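Long-range contacts in glucose 1-dehydrogenase (Haloferax mediterranei, PDB 2B5W), which catalyses the zinc-dependent oxidation of D-glucose to its lactone and of several other aldose sugars, using NADP(+) in preference to NAD(+) as electron acceptor: residues Q103-P108 against N303-H308; T86-P91 against G110-R115. The protein carries 1 engineered substitution. All coordinates share one frame; numbering follows the deposited sequence.

Contact 1: Q103-P108 against N303-H308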
ATOM      1  N   GLN A 103      13.290   3.657  15.099  1.00 20.37           N
ATOM      2  CA  GLN A 103      12.725   3.742  13.739  1.00 19.04           C
ATOM      3  C   GLN A 103      12.744   5.175  13.220  1.00 16.86           C
ATOM      4  O   GLN A 103      11.745   5.732  12.774  1.00 19.17           O
ATOM      5  CB  GLN A 103      11.331   3.077  13.638  1.00 21.49           C
ATOM      6  CG  GLN A 103      10.274   3.630  14.615  1.00 23.73           C
ATOM      7  CD  GLN A 103       8.909   2.947  14.489  1.00 28.44           C
ATOM      8  OE1 GLN A 103       7.874   3.559  14.758  1.00 32.20           O
ATOM      9  NE2 GLN A 103       8.913   1.684  14.080  1.00 23.07           N
ATOM     10  N   PRO A 104      13.924   5.806  13.238  1.00 18.68           N
ATOM     11  CA  PRO A 104      13.977   7.194  12.767  1.00 20.24           C
ATOM     12  C   PRO A 104      13.723   7.347  11.274  1.00 18.98           C
ATOM     13  O   PRO A 104      13.421   8.422  10.803  1.00 18.29           O
ATOM     14  CB  PRO A 104      15.395   7.630  13.136  1.00 18.05           C
ATOM     15  CG  PRO A 104      16.175   6.444  13.152  1.00 19.29           C
ATOM     16  CD  PRO A 104      15.245   5.336  13.688  1.00 22.80           C
ATOM     17  N   ASP A 105      13.824   6.249  10.536  1.00 18.51           N
ATOM     18  CA  ASP A 105      13.533   6.237   9.132  1.00 17.21           C
ATOM     19  C   ASP A 105      12.034   6.461   8.869  1.00 18.34           C
ATOM     20  O   ASP A 105      11.638   6.723   7.749  1.00 17.69           O
ATOM     21  CB  ASP A 105      13.985   4.897   8.544  1.00 17.22           C
ATOM     22  CG  ASP A 105      13.270   3.754   9.169  1.00 19.09           C
ATOM     23  OD1 ASP A 105      13.571   3.442  10.334  1.00 17.51           O
ATOM     24  OD2 ASP A 105      12.393   3.123   8.558  1.00 18.98           O
ATOM     25  N   MET A 106      11.206   6.374   9.922  1.00 17.10           N
ATOM     26  CA  MET A 106       9.775   6.650   9.818  1.00 18.02           C
ATOM     27  C   MET A 106       9.426   8.067  10.335  1.00 15.57           C
ATOM     28  O   MET A 106       8.271   8.459  10.353  1.00 18.45           O
ATOM     29  CB  MET A 106       8.939   5.616  10.598  1.00 18.76           C
ATOM     30  CG  MET A 106       9.281   4.145  10.251  1.00 17.39           C
ATOM     31  SD  MET A 106       8.940   3.721   8.499  1.00 18.29           S
ATOM     32  CE  MET A 106       7.155   3.988   8.387  1.00 20.50           C
ATOM     33  N   ALA A 107      10.401   8.804  10.813  1.00 16.57           N
ATOM     34  CA  ALA A 107      10.102  10.165  11.317  1.00 19.13           C
ATOM     35  C   ALA A 107       9.601  11.030  10.165  1.00 18.43           C
ATOM     36  O   ALA A 107      10.115  10.965   9.065  1.00 21.26           O
ATOM     37  CB  ALA A 107      11.348  10.793  11.952  1.00 19.82           C
ATOM     38  N   PRO A 108       8.633  11.911  10.424  1.00 21.89           N
ATOM     39  CA  PRO A 108       8.170  12.855   9.411  1.00 24.80           C
ATOM     40  C   PRO A 108       9.024  14.111   9.313  1.00 20.18           C
ATOM     41  O   PRO A 108       9.887  14.329  10.163  1.00 23.16           O
ATOM     42  CB  PRO A 108       6.791  13.227   9.939  1.00 29.49           C
ATOM     43  CG  PRO A 108       6.942  13.203  11.311  1.00 24.42           C
ATOM     44  CD  PRO A 108       7.877  12.055  11.675  1.00 25.80           C
ATOM     45  N   ASN A 303      14.531   6.584   3.262  1.00 16.26           N
ATOM     46  CA  ASN A 303      15.560   6.313   4.242  1.00 14.15           C
ATOM     47  C   ASN A 303      15.621   4.808   4.540  1.00 16.32           C
ATOM     48  O   ASN A 303      15.114   3.980   3.749  1.00 15.33           O
ATOM     49  CB  ASN A 303      15.345   7.251   5.465  1.00 16.49           C
ATOM     50  CG  ASN A 303      16.550   7.330   6.406  1.00 19.89           C
ATOM     51  OD1 ASN A 303      17.645   7.818   6.033  1.00 23.55           O
ATOM     52  ND2 ASN A 303      16.354   6.903   7.621  1.00 16.65           N
ATOM     53  N   SER A 304      16.261   4.438   5.634  1.00 15.33           N
ATOM     54  CA  SER A 304      16.528   3.059   6.023  1.00 14.87           C
ATOM     55  C   SER A 304      17.182   3.086   7.365  1.00 15.33           C
ATOM     56  O   SER A 304      17.673   4.144   7.811  1.00 18.92           O
ATOM     57  CB  SER A 304      17.428   2.347   4.972  1.00 14.96           C
ATOM     58  OG  SER A 304      18.672   3.049   4.836  1.00 17.08           O
ATOM     59  N   HIS A 305      17.214   1.936   8.040  1.00 16.08           N
ATOM     60  CA  HIS A 305      17.830   1.890   9.350  1.00 18.20           C
ATOM     61  C   HIS A 305      18.668   0.642   9.534  1.00 18.78           C
ATOM     62  O   HIS A 305      18.961  -0.084   8.580  1.00 16.64           O
ATOM     63  CB  HIS A 305      16.780   2.042  10.467  1.00 17.94           C
ATOM     64  CG  HIS A 305      17.346   2.643  11.719  1.00 18.25           C
ATOM     65  ND1 HIS A 305      18.111   3.791  11.708  1.00 21.86           N
ATOM     66  CD2 HIS A 305      17.312   2.211  13.008  1.00 17.78           C
ATOM     67  CE1 HIS A 305      18.487   4.063  12.949  1.00 24.63           C
ATOM     68  NE2 HIS A 305      18.021   3.114  13.755  1.00 21.01           N
ATOM     69  N   VAL A 306      19.190   0.458  10.747  1.00 18.20           N
ATOM     70  CA  VAL A 306      20.258  -0.481  11.005  1.00 17.97           C
ATOM     71  C   VAL A 306      19.991  -1.867  10.424  1.00 15.47           C
ATOM     72  O   VAL A 306      20.874  -2.428   9.797  1.00 16.81           O
ATOM     73  CB  VAL A 306      20.600  -0.549  12.498  1.00 20.98           C
ATOM     74  CG1 VAL A 306      21.536  -1.709  12.805  1.00 20.29           C
ATOM     75  CG2 VAL A 306      21.232   0.773  12.942  1.00 19.66           C
ATOM     76  N   GLU A 307      18.810  -2.432  10.635  1.00 17.16           N
ATOM     77  CA  GLU A 307      18.546  -3.785  10.125  1.00 16.95           C
ATOM     78  C   GLU A 307      18.678  -3.858   8.606  1.00 14.93           C
ATOM     79  O   GLU A 307      19.028  -4.905   8.064  1.00 16.79           O
ATOM     80  CB  GLU A 307      17.144  -4.229  10.515  1.00 20.46           C
ATOM     81  CG  GLU A 307      16.965  -4.485  11.994  1.00 34.45           C
ATOM     82  CD  GLU A 307      15.546  -4.949  12.335  1.00 39.28           C
ATOM     83  OE1 GLU A 307      14.780  -5.341  11.404  1.00 40.68           O
ATOM     84  OE2 GLU A 307      15.200  -4.913  13.538  1.00 38.09           O
ATOM     85  N   HIS A 308      18.352  -2.764   7.934  1.00 15.98           N
ATOM     86  CA  HIS A 308      18.438  -2.728   6.472  1.00 14.34           C
ATOM     87  C   HIS A 308      19.875  -2.656   6.007  1.00 15.63           C
ATOM     88  O   HIS A 308      20.233  -3.225   4.968  1.00 16.52           O
ATOM     89  CB  HIS A 308      17.667  -1.524   5.924  1.00 13.28           C
ATOM     90  CG  HIS A 308      16.260  -1.458   6.394  1.00 15.35           C
ATOM     91  ND1 HIS A 308      15.750  -0.402   7.127  1.00 17.47           N
ATOM     92  CD2 HIS A 308      15.264  -2.377   6.303  1.00 17.58           C
ATOM     93  CE1 HIS A 308      14.490  -0.671   7.435  1.00 20.10           C
ATOM     94  NE2 HIS A 308      14.171  -1.859   6.940  1.00 17.03           N
TER

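Contact 2: T86-P91 against G110-R115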
ATOM      1  N   THR A  86      24.479   5.292   9.512  1.00 15.75           N
ATOM      2  CA  THR A  86      23.145   5.627   9.042  1.00 15.26           C
ATOM      3  C   THR A  86      23.101   7.149   8.840  1.00 15.86           C
ATOM      4  O   THR A  86      24.038   7.878   9.203  1.00 18.07           O
ATOM      5  CB  THR A  86      22.047   5.205  10.014  1.00 17.77           C
ATOM      6  OG1 THR A  86      22.216   5.967  11.225  1.00 17.66           O
ATOM      7  CG2 THR A  86      22.152   3.742  10.386  1.00 20.60           C
ATOM      8  N   VAL A  87      22.033   7.593   8.241  1.00 16.83           N
ATOM      9  CA  VAL A  87      21.900   8.968   7.788  1.00 17.28           C
ATOM     10  C   VAL A  87      21.143   9.877   8.746  1.00 16.82           C
ATOM     11  O   VAL A  87      21.490  11.052   8.892  1.00 17.70           O
ATOM     12  CB  VAL A  87      21.231   8.971   6.409  1.00 14.96           C
ATOM     13  CG1 VAL A  87      21.107  10.384   5.867  1.00 15.58           C
ATOM     14  CG2 VAL A  87      22.069   8.133   5.412  1.00 19.31           C
ATOM     15  N   ARG A  88      20.115   9.360   9.436  1.00 17.58           N
ATOM     16  CA  ARG A  88      19.290  10.259  10.223  1.00 18.53           C
ATOM     17  C   ARG A  88      19.780  10.438  11.629  1.00 15.64           C
ATOM     18  O   ARG A  88      20.234   9.508  12.286  1.00 17.44           O
ATOM     19  CB  ARG A  88      17.835   9.795  10.225  1.00 18.60           C
ATOM     20  CG  ARG A  88      17.133  10.088   8.944  1.00 17.17           C
ATOM     21  CD  ARG A  88      15.663   9.751   8.888  1.00 18.07           C
ATOM     22  NE  ARG A  88      15.080  10.162   7.609  1.00 18.07           N
ATOM     23  CZ  ARG A  88      13.780  10.176   7.357  1.00 23.07           C
ATOM     24  NH1 ARG A  88      12.920   9.789   8.286  1.00 19.36           N
ATOM     25  NH2 ARG A  88      13.328  10.621   6.188  1.00 21.65           N
ATOM     26  N   ARG A  89      19.689  11.684  12.071  1.00 16.83           N
ATOM     27  CA  ARG A  89      20.069  12.093  13.429  1.00 20.34           C
ATOM     28  C   ARG A  89      18.952  12.964  13.988  1.00 19.48           C
ATOM     29  O   ARG A  89      18.190  13.590  13.241  1.00 20.18           O
ATOM     30  CB  ARG A  89      21.388  12.856  13.411  1.00 18.98           C
ATOM     31  CG  ARG A  89      22.554  12.041  12.889  1.00 18.31           C
ATOM     32  CD  ARG A  89      23.054  10.953  13.821  1.00 17.45           C
ATOM     33  NE  ARG A  89      24.202  10.258  13.267  1.00 18.28           N
ATOM     34  CZ  ARG A  89      24.113   9.243  12.391  1.00 17.79           C
ATOM     35  NH1 ARG A  89      22.956   8.770  12.007  1.00 18.28           N
ATOM     36  NH2 ARG A  89      25.206   8.708  11.921  1.00 18.92           N
ATOM     37  N   PRO A  90      18.872  13.032  15.307  1.00 20.24           N
ATOM     38  CA  PRO A  90      17.814  13.834  15.939  1.00 20.79           C
ATOM     39  C   PRO A  90      17.904  15.294  15.568  1.00 23.53           C
ATOM     40  O   PRO A  90      19.019  15.820  15.378  1.00 26.16           O
ATOM     41  CB  PRO A  90      18.051  13.627  17.447  1.00 28.00           C
ATOM     42  CG  PRO A  90      19.060  12.620  17.601  1.00 34.24           C
ATOM     43  CD  PRO A  90      19.694  12.311  16.290  1.00 20.55           C
ATOM     44  N   PRO A  91      16.754  15.954  15.459  1.00 20.92           N
ATOM     45  CA  PRO A  91      16.710  17.372  15.098  1.00 22.72           C
ATOM     46  C   PRO A  91      17.083  18.253  16.311  1.00 22.81           C
ATOM     47  O   PRO A  91      17.444  17.736  17.367  1.00 27.36           O
ATOM     48  CB  PRO A  91      15.246  17.579  14.706  1.00 28.10           C
ATOM     49  CG  PRO A  91      14.527  16.654  15.565  1.00 25.75           C
ATOM     50  CD  PRO A  91      15.404  15.420  15.709  1.00 22.33           C
ATOM     51  N   GLY A 110      10.798  17.510   9.504  1.00 25.42           N
ATOM     52  CA  GLY A 110      11.025  18.310  10.710  1.00 26.35           C
ATOM     53  C   GLY A 110      11.441  17.573  11.981  1.00 24.83           C
ATOM     54  O   GLY A 110      11.943  18.200  12.906  1.00 28.11           O
ATOM     55  N   MET A 111      11.273  16.251  12.014  0.50 19.38           N
ATOM     56  CA  MET A 111      11.570  15.447  13.191  0.50 21.02           C
ATOM     57  C   MET A 111      12.859  14.621  13.046  0.50 18.51           C
ATOM     58  O   MET A 111      13.095  13.673  13.793  0.50 21.43           O
ATOM     59  CB  MET A 111      10.367  14.552  13.506  0.50 24.84           C
ATOM     60  CG  MET A 111       9.078  15.350  13.685  0.50 45.15           C
ATOM     61  SD  MET A 111       7.774  14.396  14.440  0.50 24.97           S
ATOM     62  CE  MET A 111       6.771  15.694  15.174  0.50155.78           C
ATOM     63  N   TYR A 112      13.685  15.007  12.073  1.00 20.08           N
ATOM     64  CA  TYR A 112      14.994  14.414  11.886  1.00 23.45           C
ATOM     65  C   TYR A 112      15.827  15.405  11.116  1.00 17.79           C
ATOM     66  O   TYR A 112      15.317  16.273  10.400  1.00 19.95           O
ATOM     67  CB  TYR A 112      14.924  13.119  11.037  1.00 20.41           C
ATOM     68  CG  TYR A 112      14.343  13.332   9.660  1.00 21.40           C
ATOM     69  CD1 TYR A 112      15.143  13.692   8.584  1.00 22.69           C
ATOM     70  CD2 TYR A 112      12.970  13.208   9.437  1.00 22.13           C
ATOM     71  CE1 TYR A 112      14.601  13.909   7.343  1.00 21.72           C
ATOM     72  CE2 TYR A 112      12.432  13.427   8.209  1.00 20.84           C
ATOM     73  CZ  TYR A 112      13.240  13.754   7.153  1.00 24.03           C
ATOM     74  OH  TYR A 112      12.697  13.975   5.898  1.00 26.41           O
ATOM     75  N   PHE A 113      17.125  15.194  11.212  1.00 19.39           N
ATOM     76  CA  PHE A 113      18.088  15.676  10.231  1.00 19.76           C
ATOM     77  C   PHE A 113      18.614  14.466   9.434  1.00 15.97           C
ATOM     78  O   PHE A 113      18.629  13.345   9.936  1.00 19.73           O
ATOM     79  CB  PHE A 113      19.285  16.297  10.938  1.00 18.12           C
ATOM     80  CG  PHE A 113      18.994  17.574  11.695  1.00 20.46           C
ATOM     81  CD1 PHE A 113      17.986  18.443  11.304  1.00 24.12           C
ATOM     82  CD2 PHE A 113      19.811  17.929  12.756  1.00 25.23           C
ATOM     83  CE1 PHE A 113      17.767  19.645  11.994  1.00 26.01           C
ATOM     84  CE2 PHE A 113      19.573  19.149  13.464  1.00 23.19           C
ATOM     85  CZ  PHE A 113      18.576  19.980  13.053  1.00 25.56           C
ATOM     86  N   GLU A 114      19.059  14.728   8.206  1.00 19.17           N
ATOM     87  CA  GLU A 114      19.742  13.739   7.377  1.00 16.92           C
ATOM     88  C   GLU A 114      21.134  14.274   7.077  1.00 18.88           C
ATOM     89  O   GLU A 114      21.287  15.307   6.465  1.00 18.07           O
ATOM     90  CB  GLU A 114      18.977  13.462   6.070  1.00 18.63           C
ATOM     91  CG  GLU A 114      17.863  12.455   6.285  1.00 21.56           C
ATOM     92  CD  GLU A 114      16.938  12.275   5.094  1.00 27.85           C
ATOM     93  OE1 GLU A 114      16.998  13.072   4.138  1.00 25.87           O
ATOM     94  OE2 GLU A 114      16.126  11.322   5.137  1.00 21.37           O
ATOM     95  N   ARG A 115      22.133  13.561   7.519  1.00 15.42           N
ATOM     96  CA  ARG A 115      23.521  13.978   7.327  1.00 15.93           C
ATOM     97  C   ARG A 115      23.829  14.064   5.827  1.00 17.28           C
ATOM     98  O   ARG A 115      23.579  13.130   5.059  1.00 16.70           O
ATOM     99  CB  ARG A 115      24.452  13.011   8.054  1.00 16.34           C
ATOM    100  CG  ARG A 115      24.378  13.172   9.586  1.00 16.58           C
ATOM    101  CD  ARG A 115      25.584  12.780  10.399  1.00 17.64           C
ATOM    102  NE  ARG A 115      26.800  13.452   9.942  1.00 16.91           N
ATOM    103  CZ  ARG A 115      27.969  13.372  10.542  1.00 15.96           C
ATOM    104  NH1 ARG A 115      28.117  12.683  11.665  1.00 17.91           N
ATOM    105  NH2 ARG A 115      29.022  13.980   9.992  1.00 17.43           N
TER

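Contact 1: Q103-P108 against N303-H308
At the junction of the GroES-like region with the nucleotide-binding region, P104 and D105 of a 3-10 turn meet N303 and H305, just ahead of helix 306-318. The contact borders the active site: N303 binds the sugar, and its backbone N donates to NADP atom O7N. No hydrogen bond joins the two segments. P104 lays its CG and CD over one face of the H305 imidazole. CD stands 3.6 Å from the H305 ring centroid, 11° off the normal, a CH-pi contact. V306 CG2 lies above the opposite face, offset toward the rim. A chi1 of -153° sets the H305 ring beside its carbonyl carbon and across the proline. The bond to D105 CB aims at the other segment, and CB is 3.2 Å from N303 ND2. D105 OD1 packs 3.5 Å from H305 CB, while OD2 is held by a salt bridge to K157. H305 is the N-cap of helix 306-318. Its N donates to H308 ND1 at 2.9 Å, nearly straight and in the ring plane. The bond joins the N-cap N to the side chain of the third helix residue and helps hold the H308 ring, whose NE2 bonds E160. K157 and E160 belong to helix 149-164, which M106 also touches. P104 rests on F99 of helix 97-100. M106 O accepts from N266 of the second subunit, placing the turn at the dimer interface.

Contact 2: T86-P91 against G110-R115
The R88 guanidinium lies flat on the Y112 ring, with E114 OE2 at its edge. The two planes are 9° apart, and R88 CZ sits 3.5 Å from the Y112 ring centroid, a cation-pi stack. R88 NE and NH2 both bond OE2 of E114, a substrate-binding residue, side-on, at 2.9 and 3.1 Å. Both nitrogens come from the same face of the carboxylate plane, and E114 OE1 takes no part. The R88 chain is extended from CG to NE and runs alongside E114, which places the salt bridge beside the stack. A leucine in place of R88 would probably leave E114 without its mate and the Y112 face without its cation. One face of the F113 ring is met by P91 CA, 3.7 Å from the ring centroid, a CH-pi contact. The backbones form a short antiparallel ladder. R89 and F113 are a hydrogen-bonded pair, with F113 N to R89 O at 2.8 Å and R89 N to F113 O at 2.9 Å. R115 N adds a straight bond to V87 O. R88 and E114, the non-hydrogen-bonded pair, share one sheet face, and R89 and F113 share the other. The R89 chain bends at chi2 (-72°), which brings NH1 back to R88 O and T86 OG1. Strand 113-115 lies between 88-89 and 119-120. R115 reaches H121 and touches strand 127-131, while Y112 packs on F99 of helix 97-100.

Contact 1 is buried and joins distant parts of the chain, the GroES-like and nucleotide-binding regions. Contact 2 is partly buried and stays within the GroES-like region, as a local strand pairing. Their chemistry differs accordingly. Contact 1 relies on van der Waals and CH-pi packing, with its polar ends met elsewhere; contact 2 has backbone bonds, a salt bridge and a stack. R88 ties them together. Its NH1 donates to P104 O at 2.9 Å, and more weakly to A107 O. Its CD packs against N303 ND2. Both contacts rest on helix 97-100. Each supplies a substrate-binding residue, N303 and E114, whose side chains come within about 4 Å of each other at their nearest atoms.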